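Local coordinates for cell surface protein (Faecalibacterium prausnitzii A2-165, PDB 4GT6) that is of unknown function but, as an extracellular leucine-rich-repeat protein of a gut bacterium, may bind other proteins at the cell surface, at residues N32-T37 with V65-Q70; K90-Q95 with S114-I119; F59-Y64 with F83-S88; G106-M111 with D129-H134. One frame throughout, in Å; residues are numbered along the deposited sequence. Where two conformers were deposited one is given.

Interaction 1: residues N32-T37 with V65-Q70; sequences NEHRIT and VLTSVQ
A bend at chi3 (69°) folds the R35 chain over S68, whose OG sits between its own backbone N and carbonyl carbon (chi1 68°). Strands 35-37 and 68-71, which carry them, are parallel neighbours in the three-stranded sheet at the N-terminal end of the leucine-rich-repeat solenoid. Strand 35-37 is outermost, and strand 91-94 follows beyond 68-71. The flat guanidinium of R35 lies on the hydroxyl, with S68 OG 3.1 Å from R35 CZ and close to the centre of one face. The N-H groups do not aim at the oxygen, so this is face packing and not a hydrogen bond. S68 OG instead pairs with a water at 2.8 Å, and that water donates to I36 O. The backbones of 35-37 and 68-71 are joined in the usual parallel pattern. I36 N donates to S68 O (2.9 Å), and I36 O accepts from Q70 N (2.8 Å). Just before the strands, T67 N donates to H34 O at 2.8 Å. R35, T37, S68 and Q70 share one face of the sheet. There T37 and Q70 lie side by side, with T37 CG2 3.4 Å from Q70 OE1. I36 and V69 point to the other face, which is buried. The I36 and L66 side chains cross at about a right angle, and I36 CG1 presses on L66 CD1 at 3.5 Å, tighter than usual for two carbons.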
loop_
_atom_site.group_PDB
_atom_site.type_symbol
_atom_site.label_atom_id
_atom_site.label_comp_id
_atom_site.label_asym_id
_atom_site.label_seq_id
_atom_site.Cartn_x
_atom_site.Cartn_y
_atom_site.Cartn_z
ATOM N N ASN A 32 -14.317 23.160 21.139
ATOM C CA ASN A 32 -15.013 22.878 19.883
ATOM C C ASN A 32 -14.526 23.828 18.766
ATOM O O ASN A 32 -15.269 24.110 17.832
ATOM C CB ASN A 32 -16.552 22.973 20.054
ATOM C CG ASN A 32 -17.038 24.312 20.554
ATOM O OD1 ASN A 32 -16.385 25.343 20.381
ATOM N ND2 ASN A 32 -18.193 24.313 21.203
ATOM N N GLU A 33 -13.278 24.275 18.837
ATOM C CA GLU A 33 -12.709 25.161 17.803
ATOM C C GLU A 33 -12.513 24.432 16.475
ATOM O O GLU A 33 -12.359 23.205 16.463
ATOM C CB GLU A 33 -11.336 25.698 18.267
ATOM C CG GLU A 33 -11.392 26.492 19.564
ATOM C CD GLU A 33 -10.014 26.688 20.168
ATOM O OE1 GLU A 33 -9.489 25.749 20.814
ATOM O OE2 GLU A 33 -9.431 27.768 19.932
ATOM N N HIS A 34 -12.487 25.192 15.372
ATOM C CA HIS A 34 -12.215 24.687 14.028
ATOM C C HIS A 34 -10.773 25.029 13.621
ATOM O O HIS A 34 -10.264 24.467 12.650
ATOM C CB HIS A 34 -13.240 25.200 12.992
ATOM C CG HIS A 34 -13.230 26.685 12.815
ATOM N ND1 HIS A 34 -13.974 27.520 13.637
ATOM C CD2 HIS A 34 -12.581 27.435 11.899
ATOM C CE1 HIS A 34 -13.720 28.752 13.213
ATOM N NE2 HIS A 34 -12.901 28.744 12.159
ATOM N N ARG A 35 -10.130 25.955 14.356
ATOM C CA ARG A 35 -8.704 26.309 14.206
ATOM C C ARG A 35 -8.054 26.041 15.552
ATOM O O ARG A 35 -8.321 26.753 16.527
ATOM C CB ARG A 35 -8.485 27.775 13.785
ATOM C CG ARG A 35 -9.215 28.201 12.528
ATOM C CD ARG A 35 -8.684 29.550 12.013
ATOM N NE ARG A 35 -7.309 29.425 11.499
ATOM C CZ ARG A 35 -6.979 28.899 10.318
ATOM N NH1 ARG A 35 -7.919 28.446 9.497
ATOM N NH2 ARG A 35 -5.706 28.804 9.958
ATOM N N ILE A 36 -7.273 24.973 15.622
ATOM C CA ILE A 36 -6.684 24.513 16.880
ATOM C C ILE A 36 -5.272 25.058 17.042
ATOM O O ILE A 36 -4.489 25.061 16.093
ATOM C CB ILE A 36 -6.717 22.956 16.930
ATOM C CG1 ILE A 36 -8.168 22.431 17.118
ATOM C CG2 ILE A 36 -5.753 22.349 17.998
ATOM C CD1 ILE A 36 -8.739 22.608 18.521
ATOM N N THR A 37 -4.974 25.517 18.254
ATOM C CA THR A 37 -3.647 25.958 18.649
ATOM C C THR A 37 -3.257 25.141 19.876
ATOM O O THR A 37 -3.786 25.376 20.970
ATOM C CB THR A 37 -3.602 27.471 18.930
ATOM O OG1 THR A 37 -4.012 28.152 17.759
ATOM C CG2 THR A 37 -2.200 27.936 19.345
ATOM N N VAL A 65 -16.305 20.717 13.372
ATOM C CA VAL A 65 -15.584 21.124 12.166
ATOM C C VAL A 65 -14.130 21.403 12.550
ATOM O O VAL A 65 -13.885 22.028 13.583
ATOM C CB VAL A 65 -16.238 22.357 11.479
ATOM C CG1 VAL A 65 -15.380 22.842 10.298
ATOM C CG2 VAL A 65 -17.665 22.031 11.017
ATOM N N LEU A 66 -13.173 20.941 11.728
ATOM C CA LEU A 66 -11.748 21.174 12.007
ATOM C C LEU A 66 -11.020 21.401 10.707
ATOM O O LEU A 66 -11.008 20.505 9.854
ATOM C CB LEU A 66 -11.111 20.011 12.784
ATOM C CG LEU A 66 -9.611 20.178 13.088
ATOM C CD1 LEU A 66 -9.342 21.377 14.022
ATOM C CD2 LEU A 66 -9.017 18.881 13.687
ATOM N N THR A 67 -10.429 22.597 10.552
ATOM C CA THR A 67 -9.767 22.963 9.294
ATOM C C THR A 67 -8.237 23.070 9.435
ATOM O O THR A 67 -7.523 22.856 8.452
ATOM C CB THR A 67 -10.406 24.278 8.727
ATOM O OG1 THR A 67 -10.137 24.370 7.335
ATOM C CG2 THR A 67 -9.959 25.553 9.451
ATOM N N SER A 68 -7.745 23.452 10.612
ATOM C CA SER A 68 -6.305 23.641 10.776
ATOM C C SER A 68 -5.860 23.391 12.197
ATOM O O SER A 68 -6.639 23.533 13.140
ATOM C CB SER A 68 -5.913 25.069 10.371
ATOM O OG SER A 68 -6.435 26.015 11.289
ATOM N N VAL A 69 -4.597 22.970 12.328
ATOM C CA VAL A 69 -3.960 22.699 13.607
ATOM C C VAL A 69 -2.578 23.340 13.601
ATOM O O VAL A 69 -1.806 23.166 12.657
ATOM C CB VAL A 69 -3.871 21.161 13.859
ATOM C CG1 VAL A 69 -2.985 20.851 15.072
ATOM C CG2 VAL A 69 -5.254 20.535 14.022
ATOM N N GLN A 70 -2.272 24.075 14.653
ATOM C CA GLN A 70 -0.967 24.658 14.843
ATOM C C GLN A 70 -0.357 23.979 16.046
ATOM O O GLN A 70 -1.014 23.870 17.095
ATOM C CB GLN A 70 -1.087 26.169 15.046
ATOM C CG GLN A 70 0.233 26.813 15.321
ATOM C CD GLN A 70 0.016 28.249 15.664
ATOM O OE1 GLN A 70 -0.039 28.639 16.838
ATOM N NE2 GLN A 70 -0.102 29.052 14.642
HETATM O O HOH W 1 -4.822 26.393 13.565
#

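Interaction 2: residues K90-Q95 with S114-I119; sequences KRVTIQ and SELTDI
The backbones of K90-V92 and E115-I119 run nearly the same way, 23° apart, and are joined where T117 N donates to K90 O (2.9 Å) and V92 N donates to D118 O (3.0 Å). K90 O also takes a longer, weak bond from D118 N. The K90 side chain starts out away from the other segment. A bend at chi2 (-62°) turns it back, and its end reaches E115. K90 NZ forms a salt bridge with E115 OE1 at 2.9 Å, coming from well above the carboxylate plane. The same ammonium donates to a water, which in turn donates to E115 O, so K90 holds the E115 side chain directly and its backbone through the water. These are successive coils of the leucine-rich-repeat solenoid. Strand 91-94 is the last of its parallel sheet, and the next coil makes a single bridge to it, R91 with D118, without forming a regular strand. R91 CB and D118 CB pack at 3.8 Å. Their opposite charges lie near each other, beyond salt-bridge distance, and may attract weakly. On the buried side V92 CG2 meets L116 CD1 at 3.9 Å. The same L116 methyl lies 3.7 Å from K90 O, and V92 also packs on F110.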
loop_
_atom_site.group_PDB
_atom_site.type_symbol
_atom_site.label_atom_id
_atom_site.label_comp_id
_atom_site.label_asym_id
_atom_site.label_seq_id
_atom_site.Cartn_x
_atom_site.Cartn_y
_atom_site.Cartn_z
ATOM N N LYS A 90 -6.991 20.694 6.752
ATOM C CA LYS A 90 -6.200 21.100 5.570
ATOM C C LYS A 90 -4.718 21.193 5.832
ATOM O O LYS A 90 -3.915 20.929 4.930
ATOM C CB LYS A 90 -6.629 22.508 5.079
ATOM C CG LYS A 90 -8.100 22.704 4.704
ATOM C CD LYS A 90 -8.506 21.821 3.550
ATOM C CE LYS A 90 -9.813 22.236 2.895
ATOM N NZ LYS A 90 -10.145 21.306 1.759
ATOM N N ARG A 91 -4.345 21.641 7.038
ATOM C CA ARG A 91 -2.945 21.914 7.342
ATOM C C ARG A 91 -2.601 21.680 8.795
ATOM O O ARG A 91 -3.425 21.921 9.688
ATOM C CB ARG A 91 -2.600 23.381 6.959
ATOM C CG ARG A 91 -3.290 24.480 7.805
ATOM C CD ARG A 91 -3.261 25.878 7.178
ATOM N NE ARG A 91 -3.937 25.883 5.879
ATOM C CZ ARG A 91 -5.251 26.018 5.699
ATOM N NH1 ARG A 91 -6.054 26.231 6.735
ATOM N NH2 ARG A 91 -5.768 25.945 4.482
ATOM N N VAL A 92 -1.372 21.255 9.023
ATOM C CA VAL A 92 -0.805 21.045 10.344
ATOM C C VAL A 92 0.472 21.851 10.301
ATOM O O VAL A 92 1.389 21.446 9.588
ATOM C CB VAL A 92 -0.597 19.541 10.667
ATOM C CG1 VAL A 92 0.065 19.392 12.022
ATOM C CG2 VAL A 92 -1.931 18.799 10.659
ATOM N N THR A 93 0.521 23.020 10.974
ATOM C CA THR A 93 1.703 23.881 10.897
ATOM C C THR A 93 2.408 24.066 12.243
ATOM O O THR A 93 1.890 23.678 13.275
ATOM C CB THR A 93 1.301 25.258 10.362
ATOM O OG1 THR A 93 0.349 25.854 11.251
ATOM C CG2 THR A 93 0.784 25.206 8.919
ATOM N N ILE A 94 3.591 24.692 12.217
ATOM C CA ILE A 94 4.332 24.966 13.446
ATOM C C ILE A 94 4.081 26.398 13.828
ATOM O O ILE A 94 4.191 27.290 12.987
ATOM C CB ILE A 94 5.859 24.648 13.325
ATOM C CG1 ILE A 94 6.120 23.218 12.745
ATOM C CG2 ILE A 94 6.570 24.845 14.685
ATOM C CD1 ILE A 94 5.601 22.037 13.625
ATOM N N GLN A 95 3.796 26.630 15.105
ATOM C CA GLN A 95 3.577 27.967 15.642
ATOM C C GLN A 95 4.738 28.881 15.287
ATOM O O GLN A 95 5.897 28.473 15.385
ATOM C CB GLN A 95 3.381 27.904 17.167
ATOM C CG GLN A 95 2.992 29.254 17.802
ATOM C CD GLN A 95 2.753 29.177 19.296
ATOM O OE1 GLN A 95 2.475 28.116 19.865
ATOM N NE2 GLN A 95 2.840 30.318 19.967
ATOM N N SER A 114 -8.296 13.092 4.689
ATOM C CA SER A 114 -8.362 13.080 3.230
ATOM C C SER A 114 -8.283 14.471 2.568
ATOM O O SER A 114 -8.169 14.538 1.342
ATOM C CB SER A 114 -9.598 12.317 2.756
ATOM O OG SER A 114 -10.792 12.999 3.088
ATOM N N GLU A 115 -8.246 15.566 3.349
ATOM C CA GLU A 115 -8.098 16.908 2.767
ATOM C C GLU A 115 -6.786 17.562 3.185
ATOM O O GLU A 115 -6.510 18.703 2.798
ATOM C CB GLU A 115 -9.298 17.812 3.122
ATOM C CG GLU A 115 -10.508 17.341 2.343
ATOM C CD GLU A 115 -11.738 18.229 2.339
ATOM O OE1 GLU A 115 -11.724 19.279 3.013
ATOM O OE2 GLU A 115 -12.680 17.912 1.581
ATOM N N LEU A 116 -5.951 16.810 3.922
ATOM C CA LEU A 116 -4.691 17.313 4.457
ATOM C C LEU A 116 -3.655 17.501 3.324
ATOM O O LEU A 116 -3.402 16.574 2.571
ATOM C CB LEU A 116 -4.182 16.338 5.537
ATOM C CG LEU A 116 -2.853 16.662 6.198
ATOM C CD1 LEU A 116 -2.910 18.019 7.000
ATOM C CD2 LEU A 116 -2.431 15.496 7.098
ATOM N N THR A 117 -3.167 18.728 3.149
ATOM C CA THR A 117 -2.198 19.025 2.073
ATOM C C THR A 117 -0.845 19.529 2.596
ATOM O O THR A 117 0.173 19.313 1.935
ATOM C CB THR A 117 -2.762 20.064 1.084
ATOM O OG1 THR A 117 -3.131 21.258 1.787
ATOM C CG2 THR A 117 -3.953 19.538 0.298
ATOM N N ASP A 118 -0.840 20.214 3.749
ATOM C CA ASP A 118 0.370 20.818 4.311
ATOM C C ASP A 118 0.777 20.118 5.585
ATOM O O ASP A 118 0.076 20.222 6.593
ATOM C CB ASP A 118 0.148 22.324 4.569
ATOM C CG ASP A 118 -0.260 23.144 3.355
ATOM O OD1 ASP A 118 -0.052 22.670 2.215
ATOM O OD2 ASP A 118 -0.777 24.265 3.545
ATOM N N ILE A 119 1.913 19.402 5.543
ATOM C CA ILE A 119 2.419 18.678 6.709
ATOM C C ILE A 119 3.925 18.976 6.991
ATOM O O ILE A 119 4.731 18.044 6.946
ATOM C CB ILE A 119 2.167 17.140 6.604
ATOM C CG1 ILE A 119 2.584 16.555 5.240
ATOM C CG2 ILE A 119 0.748 16.810 6.945
ATOM C CD1 ILE A 119 2.807 14.984 5.225
HETATM O O HOH W 2 -7.556 20.156 0.802
#

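Interaction 3: residues F59-Y64 with F83-S88; sequences FCNYKY and FYNCTS. With EDO (1,2-ethanediol), chain N.
The rings of F59 and F83 lie side by side and point the same way, with planes only 5° apart. They are slid so far that they barely overlap, with centroids at 5.3 Å, and they touch at F59 CD2 and F83 CE1 (3.4 Å). F59 CB also packs on C86 SG. With an alanine here in place of the F59 phenylalanine, F83 would probably lose its ring neighbour on this side and a gap would be likely to open. F83 meets F110 in the same manner further on, so the phenylalanines follow one another through the coils as in the phenylalanine spine of leucine-rich-repeat proteins. F59 and F83 each head a type II turn, ending at Y62 and C86, and the two turns stack. N61 N donates to Y84 O at 2.8 Å. From one turn to the next, C60 SG lies obliquely to the Y84 ring, 4.6 Å from its centroid. The N61 amide stands almost upright to that ring, its plane 88° away, with N61 OD1 at the ring edge. A water donates to N61 OD1 and accepts from N85 ND2 in one of the two N85 conformers. Y62 OH bonds to E33 O. A 1,2-ethanediol, probably from the crystallisation liquor, sits at the Y62 edge, with its O1 3.4 Å from Y62 CD1.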
loop_
_atom_site.group_PDB
_atom_site.type_symbol
_atom_site.label_atom_id
_atom_site.label_comp_id
_atom_site.label_asym_id
_atom_site.label_seq_id
_atom_site.Cartn_x
_atom_site.Cartn_y
_atom_site.Cartn_z
ATOM N N PHE A 59 -7.526 14.140 19.104
ATOM C CA PHE A 59 -8.538 14.615 18.132
ATOM C C PHE A 59 -9.084 13.465 17.274
ATOM O O PHE A 59 -9.624 13.691 16.178
ATOM C CB PHE A 59 -7.949 15.714 17.235
ATOM C CG PHE A 59 -7.571 16.918 18.047
ATOM C CD1 PHE A 59 -8.509 17.906 18.332
ATOM C CD2 PHE A 59 -6.275 17.077 18.519
ATOM C CE1 PHE A 59 -8.160 19.010 19.117
ATOM C CE2 PHE A 59 -5.933 18.189 19.299
ATOM C CZ PHE A 59 -6.885 19.129 19.603
ATOM N N CYS A 60 -8.989 12.242 17.796
ATOM C CA CYS A 60 -9.482 11.049 17.117
ATOM C C CYS A 60 -11.006 11.140 16.955
ATOM O O CYS A 60 -11.719 11.348 17.949
ATOM C CB CYS A 60 -9.092 9.795 17.890
ATOM S SG CYS A 60 -9.626 8.258 17.092
ATOM N N ASN A 61 -11.504 11.044 15.704
ATOM C CA ASN A 61 -12.948 11.148 15.421
ATOM C C ASN A 61 -13.540 12.466 15.967
ATOM O O ASN A 61 -14.685 12.484 16.403
ATOM C CB ASN A 61 -13.726 9.945 15.995
ATOM C CG ASN A 61 -13.413 8.663 15.291
ATOM O OD1 ASN A 61 -13.420 8.611 14.062
ATOM N ND2 ASN A 61 -13.075 7.612 16.052
ATOM N N TYR A 62 -12.762 13.560 15.926
ATOM C CA TYR A 62 -13.192 14.886 16.430
ATOM C C TYR A 62 -14.538 15.193 15.810
ATOM O O TYR A 62 -14.656 15.135 14.593
ATOM C CB TYR A 62 -12.129 15.923 16.053
ATOM C CG TYR A 62 -12.389 17.314 16.595
ATOM C CD1 TYR A 62 -12.382 17.561 17.968
ATOM C CD2 TYR A 62 -12.521 18.400 15.735
ATOM C CE1 TYR A 62 -12.549 18.853 18.474
ATOM C CE2 TYR A 62 -12.687 19.696 16.222
ATOM C CZ TYR A 62 -12.690 19.921 17.594
ATOM O OH TYR A 62 -12.869 21.192 18.073
ATOM N N LYS A 63 -15.574 15.419 16.626
ATOM C CA LYS A 63 -16.934 15.530 16.085
ATOM C C LYS A 63 -17.272 16.913 15.492
ATOM O O LYS A 63 -18.270 17.034 14.780
ATOM C CB LYS A 63 -17.965 15.145 17.167
ATOM C CG LYS A 63 -18.058 16.107 18.344
ATOM C CD LYS A 63 -19.090 15.627 19.375
ATOM C CE LYS A 63 -20.360 16.438 19.342
ATOM N NZ LYS A 63 -21.031 16.456 20.671
ATOM N N TYR A 64 -16.471 17.931 15.784
ATOM C CA TYR A 64 -16.726 19.288 15.311
ATOM C C TYR A 64 -15.969 19.591 14.024
ATOM O O TYR A 64 -15.078 18.840 13.635
ATOM C CB TYR A 64 -16.324 20.295 16.396
ATOM C CG TYR A 64 -16.980 20.012 17.728
ATOM C CD1 TYR A 64 -18.346 20.212 17.913
ATOM C CD2 TYR A 64 -16.243 19.509 18.793
ATOM C CE1 TYR A 64 -18.957 19.949 19.139
ATOM C CE2 TYR A 64 -16.840 19.236 20.021
ATOM C CZ TYR A 64 -18.199 19.446 20.186
ATOM O OH TYR A 64 -18.776 19.197 21.407
ATOM N N PHE A 83 -4.998 12.498 15.160
ATOM C CA PHE A 83 -5.892 13.283 14.292
ATOM C C PHE A 83 -6.648 12.331 13.373
ATOM O O PHE A 83 -7.034 12.691 12.266
ATOM C CB PHE A 83 -5.081 14.339 13.481
ATOM C CG PHE A 83 -4.400 15.341 14.379
ATOM C CD1 PHE A 83 -5.081 16.473 14.831
ATOM C CD2 PHE A 83 -3.081 15.139 14.802
ATOM C CE1 PHE A 83 -4.462 17.371 15.704
ATOM C CE2 PHE A 83 -2.461 16.051 15.667
ATOM C CZ PHE A 83 -3.160 17.144 16.126
ATOM N N TYR A 84 -6.880 11.116 13.847
ATOM C CA TYR A 84 -7.590 10.103 13.085
ATOM C C TYR A 84 -8.985 10.609 12.688
ATOM O O TYR A 84 -9.738 11.124 13.533
ATOM C CB TYR A 84 -7.719 8.846 13.958
ATOM C CG TYR A 84 -8.463 7.690 13.322
ATOM C CD1 TYR A 84 -7.786 6.736 12.570
ATOM C CD2 TYR A 84 -9.831 7.506 13.541
ATOM C CE1 TYR A 84 -8.444 5.624 12.047
ATOM C CE2 TYR A 84 -10.505 6.411 13.006
ATOM C CZ TYR A 84 -9.801 5.459 12.281
ATOM O OH TYR A 84 -10.432 4.352 11.792
ATOM N N ASN A 85 -9.309 10.480 11.400
ATOM C CA ASN A 85 -10.618 10.826 10.843
ATOM C C ASN A 85 -10.987 12.316 10.998
ATOM O O ASN A 85 -12.161 12.635 11.235
ATOM C CB ASN A 85 -11.712 9.940 11.466
ATOM C CG ASN A 85 -12.834 9.640 10.526
ATOM O OD1 ASN A 85 -12.608 9.355 9.340
ATOM N ND2 ASN A 85 -14.066 9.693 11.043
ATOM N N CYS A 86 -9.989 13.222 10.856
ATOM C CA CYS A 86 -10.219 14.677 10.822
ATOM C C CYS A 86 -10.240 15.008 9.328
ATOM O O CYS A 86 -9.235 15.409 8.726
ATOM C CB CYS A 86 -9.141 15.423 11.594
ATOM S SG CYS A 86 -9.284 15.199 13.386
ATOM N N THR A 87 -11.379 14.723 8.712
ATOM C CA THR A 87 -11.508 14.637 7.253
ATOM C C THR A 87 -11.561 15.977 6.534
ATOM O O THR A 87 -11.507 15.970 5.307
ATOM C CB THR A 87 -12.727 13.779 6.858
ATOM O OG1 THR A 87 -13.877 14.398 7.391
ATOM C CG2 THR A 87 -12.656 12.348 7.435
ATOM N N SER A 88 -11.623 17.108 7.254
ATOM C CA SER A 88 -11.572 18.408 6.578
ATOM C C SER A 88 -10.304 19.176 6.986
ATOM O O SER A 88 -10.121 20.335 6.597
ATOM C CB SER A 88 -12.837 19.220 6.888
ATOM O OG SER A 88 -13.938 18.699 6.145
HETATM C C1 EDO N . -12.181 15.403 20.988
HETATM O O1 EDO N . -11.075 16.287 20.882
HETATM C C2 EDO N . -12.125 14.346 19.856
HETATM O O2 EDO N . -11.211 13.320 20.159
HETATM O O HOH W 3 -15.575 10.323 13.200
HETATM O O HOH W 4 -14.390 12.780 12.765
#

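Interaction 4: residues G106-M111 with D129-H134; sequences GRQAFM and DSEAFH
Two successive coils of the leucine-rich-repeat solenoid stack here through the same pair of turns. Each has a type II turn, G106 to A109 or D129 to A132, that runs into a type I turn ending at selenomethionine M111 or H134. Q108 and E131 both take the positive phi of the type II turn. Q108 N donates to S130 O (2.9 Å), and F110 N donates to A132 O (2.8 Å). The Q108 and E131 side chains run side by side. With CG anti to the carbonyl carbon (chi1 -62° in both), they leave their backbones alike. Q108 NE2 donates to E131 OE1 at 3.0 Å, along a nearly straight line and from above the carboxylate plane. The oxygen lies in the Q108 amide plane. In one of its two conformers, H134 ND1 donates to E131 OE2, also 3.0 Å. Were the E131 glutamate an alanine, Q108 NE2 and H134 ND1 would both be likely to lose the carboxylate they share. M111 lies along H134, its SE 4.5 Å from the ring centroid and oblique to it. R107 CG packs on D129 OD2 at 3.4 Å, while a water joins R107 N to that carboxylate. Inside the coil, the F110 and F133 rings are 2° from parallel but slid apart, with F110 CD2 3.5 Å from F133 CE1. Strands 104-105 and 127-128 lead into these turns. On the N-terminal side F110 meets F83, and Q108 OE1 bonds to N81; on the other side S130 OG bonds to D153.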
loop_
_atom_site.group_PDB
_atom_site.type_symbol
_atom_site.label_atom_id
_atom_site.label_comp_id
_atom_site.label_asym_id
_atom_site.label_seq_id
_atom_site.Cartn_x
_atom_site.Cartn_y
_atom_site.Cartn_z
ATOM N N GLY A 106 2.968 8.630 15.730
ATOM C CA GLY A 106 2.356 7.354 16.092
ATOM C C GLY A 106 1.535 6.708 14.992
ATOM O O GLY A 106 1.252 7.327 13.961
ATOM N N ARG A 107 1.073 5.459 15.249
ATOM C CA ARG A 107 0.271 4.720 14.263
ATOM C C ARG A 107 -0.990 5.482 13.936
ATOM O O ARG A 107 -1.588 6.042 14.854
ATOM C CB ARG A 107 -0.160 3.348 14.866
ATOM C CG ARG A 107 0.985 2.426 15.224
ATOM C CD ARG A 107 0.499 1.045 15.606
ATOM N NE ARG A 107 -0.353 1.054 16.785
ATOM C CZ ARG A 107 -0.963 -0.027 17.261
ATOM N NH1 ARG A 107 -0.838 -1.196 16.642
ATOM N NH2 ARG A 107 -1.708 0.055 18.351
ATOM N N GLN A 108 -1.423 5.488 12.661
ATOM C CA GLN A 108 -2.699 6.068 12.229
ATOM C C GLN A 108 -2.875 7.533 12.687
ATOM O O GLN A 108 -4.020 8.001 12.811
ATOM C CB GLN A 108 -3.838 5.195 12.803
ATOM C CG GLN A 108 -3.822 3.747 12.279
ATOM C CD GLN A 108 -5.067 2.961 12.659
ATOM O OE1 GLN A 108 -5.917 3.406 13.450
ATOM N NE2 GLN A 108 -5.210 1.770 12.087
ATOM N N ALA A 109 -1.744 8.271 12.912
ATOM C CA ALA A 109 -1.861 9.647 13.467
ATOM C C ALA A 109 -2.701 10.562 12.578
ATOM O O ALA A 109 -3.473 11.363 13.108
ATOM C CB ALA A 109 -0.495 10.246 13.708
ATOM N N PHE A 110 -2.615 10.405 11.250
ATOM C CA PHE A 110 -3.389 11.249 10.327
ATOM C C PHE A 110 -4.198 10.376 9.393
ATOM O O PHE A 110 -4.560 10.801 8.291
ATOM C CB PHE A 110 -2.452 12.192 9.544
ATOM C CG PHE A 110 -1.742 13.154 10.461
ATOM C CD1 PHE A 110 -2.353 14.350 10.848
ATOM C CD2 PHE A 110 -0.482 12.856 10.967
ATOM C CE1 PHE A 110 -1.707 15.233 11.711
ATOM C CE2 PHE A 110 0.168 13.743 11.834
ATOM C CZ PHE A 110 -0.463 14.915 12.225
HETATM N N MSE A 111 -4.508 9.143 9.822
HETATM C CA MSE A 111 -5.312 8.272 8.949
HETATM C C MSE A 111 -6.692 8.879 8.683
HETATM O O MSE A 111 -7.301 9.439 9.595
HETATM C CB MSE A 111 -5.458 6.882 9.575
HETATM C CG MSE A 111 -6.351 5.954 8.774
HETATM SE SE MSE A 111 -5.917 4.149 9.381
HETATM C CE MSE A 111 -7.326 3.148 8.435
ATOM N N ASP A 129 5.119 5.595 12.516
ATOM C CA ASP A 129 4.571 4.253 12.671
ATOM C C ASP A 129 3.479 3.948 11.646
ATOM O O ASP A 129 3.106 4.796 10.841
ATOM C CB ASP A 129 4.068 4.032 14.106
ATOM C CG ASP A 129 4.313 2.632 14.682
ATOM O OD1 ASP A 129 4.478 1.647 13.872
ATOM O OD2 ASP A 129 4.285 2.495 15.935
ATOM N N SER A 130 3.001 2.702 11.659
ATOM C CA SER A 130 2.045 2.140 10.695
ATOM C C SER A 130 0.875 3.040 10.373
ATOM O O SER A 130 0.272 3.617 11.289
ATOM C CB SER A 130 1.473 0.833 11.237
ATOM O OG SER A 130 2.557 -0.001 11.620
ATOM N N GLU A 131 0.551 3.130 9.059
ATOM C CA GLU A 131 -0.633 3.807 8.512
ATOM C C GLU A 131 -0.790 5.260 8.977
ATOM O O GLU A 131 -1.923 5.753 9.018
ATOM C CB GLU A 131 -1.870 3.025 8.990
ATOM C CG GLU A 131 -1.921 1.581 8.504
ATOM C CD GLU A 131 -3.109 0.848 9.092
ATOM O OE1 GLU A 131 -3.125 0.603 10.321
ATOM O OE2 GLU A 131 -4.072 0.614 8.331
ATOM N N ALA A 132 0.313 5.957 9.274
ATOM C CA ALA A 132 0.232 7.327 9.777
ATOM C C ALA A 132 -0.427 8.264 8.771
ATOM O O ALA A 132 -1.066 9.218 9.201
ATOM C CB ALA A 132 1.621 7.844 10.124
ATOM N N PHE A 133 -0.331 7.980 7.442
ATOM C CA PHE A 133 -0.948 8.872 6.458
ATOM C C PHE A 133 -1.886 8.101 5.542
ATOM O O PHE A 133 -2.093 8.500 4.397
ATOM C CB PHE A 133 0.142 9.628 5.656
ATOM C CG PHE A 133 0.927 10.557 6.564
ATOM C CD1 PHE A 133 0.396 11.786 6.957
ATOM C CD2 PHE A 133 2.172 10.179 7.064
ATOM C CE1 PHE A 133 1.108 12.634 7.812
ATOM C CE2 PHE A 133 2.879 11.020 7.940
ATOM C CZ PHE A 133 2.316 12.223 8.341
ATOM N N HIS A 134 -2.412 6.978 6.032
ATOM C CA HIS A 134 -3.327 6.119 5.276
ATOM C C HIS A 134 -4.575 6.945 4.875
ATOM O O HIS A 134 -5.181 7.589 5.728
ATOM C CB HIS A 134 -3.686 4.894 6.142
ATOM C CG HIS A 134 -4.509 3.815 5.492
ATOM N ND1 HIS A 134 -4.713 2.600 6.130
ATOM C CD2 HIS A 134 -5.183 3.803 4.318
ATOM C CE1 HIS A 134 -5.487 1.892 5.325
ATOM N NE2 HIS A 134 -5.801 2.576 4.225
HETATM O O HOH W 5 2.230 4.269 17.519
#

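In the fold
From the N terminus, interaction 1 brings residues 65-70 back beside strand 35-37 and closes a loop that holds strands 41-44 and 47-54. Interaction 3 starts inside that loop, at 59-64, and closes at 83-88, so the two cross. Interaction 2 opens only after both have closed. It is crossed in turn by interaction 4, whose 106-111 lies between 90-95 and 114-119. No contact nests inside another. Interactions 1 and 2 join in one sheet, through T67 with K90 and V69 with T93. Interactions 3 and 4 join the turns, through F83 with A109 and N85 with M111. L116 against F110 and V69 against F83 pack the two series together inside the solenoid.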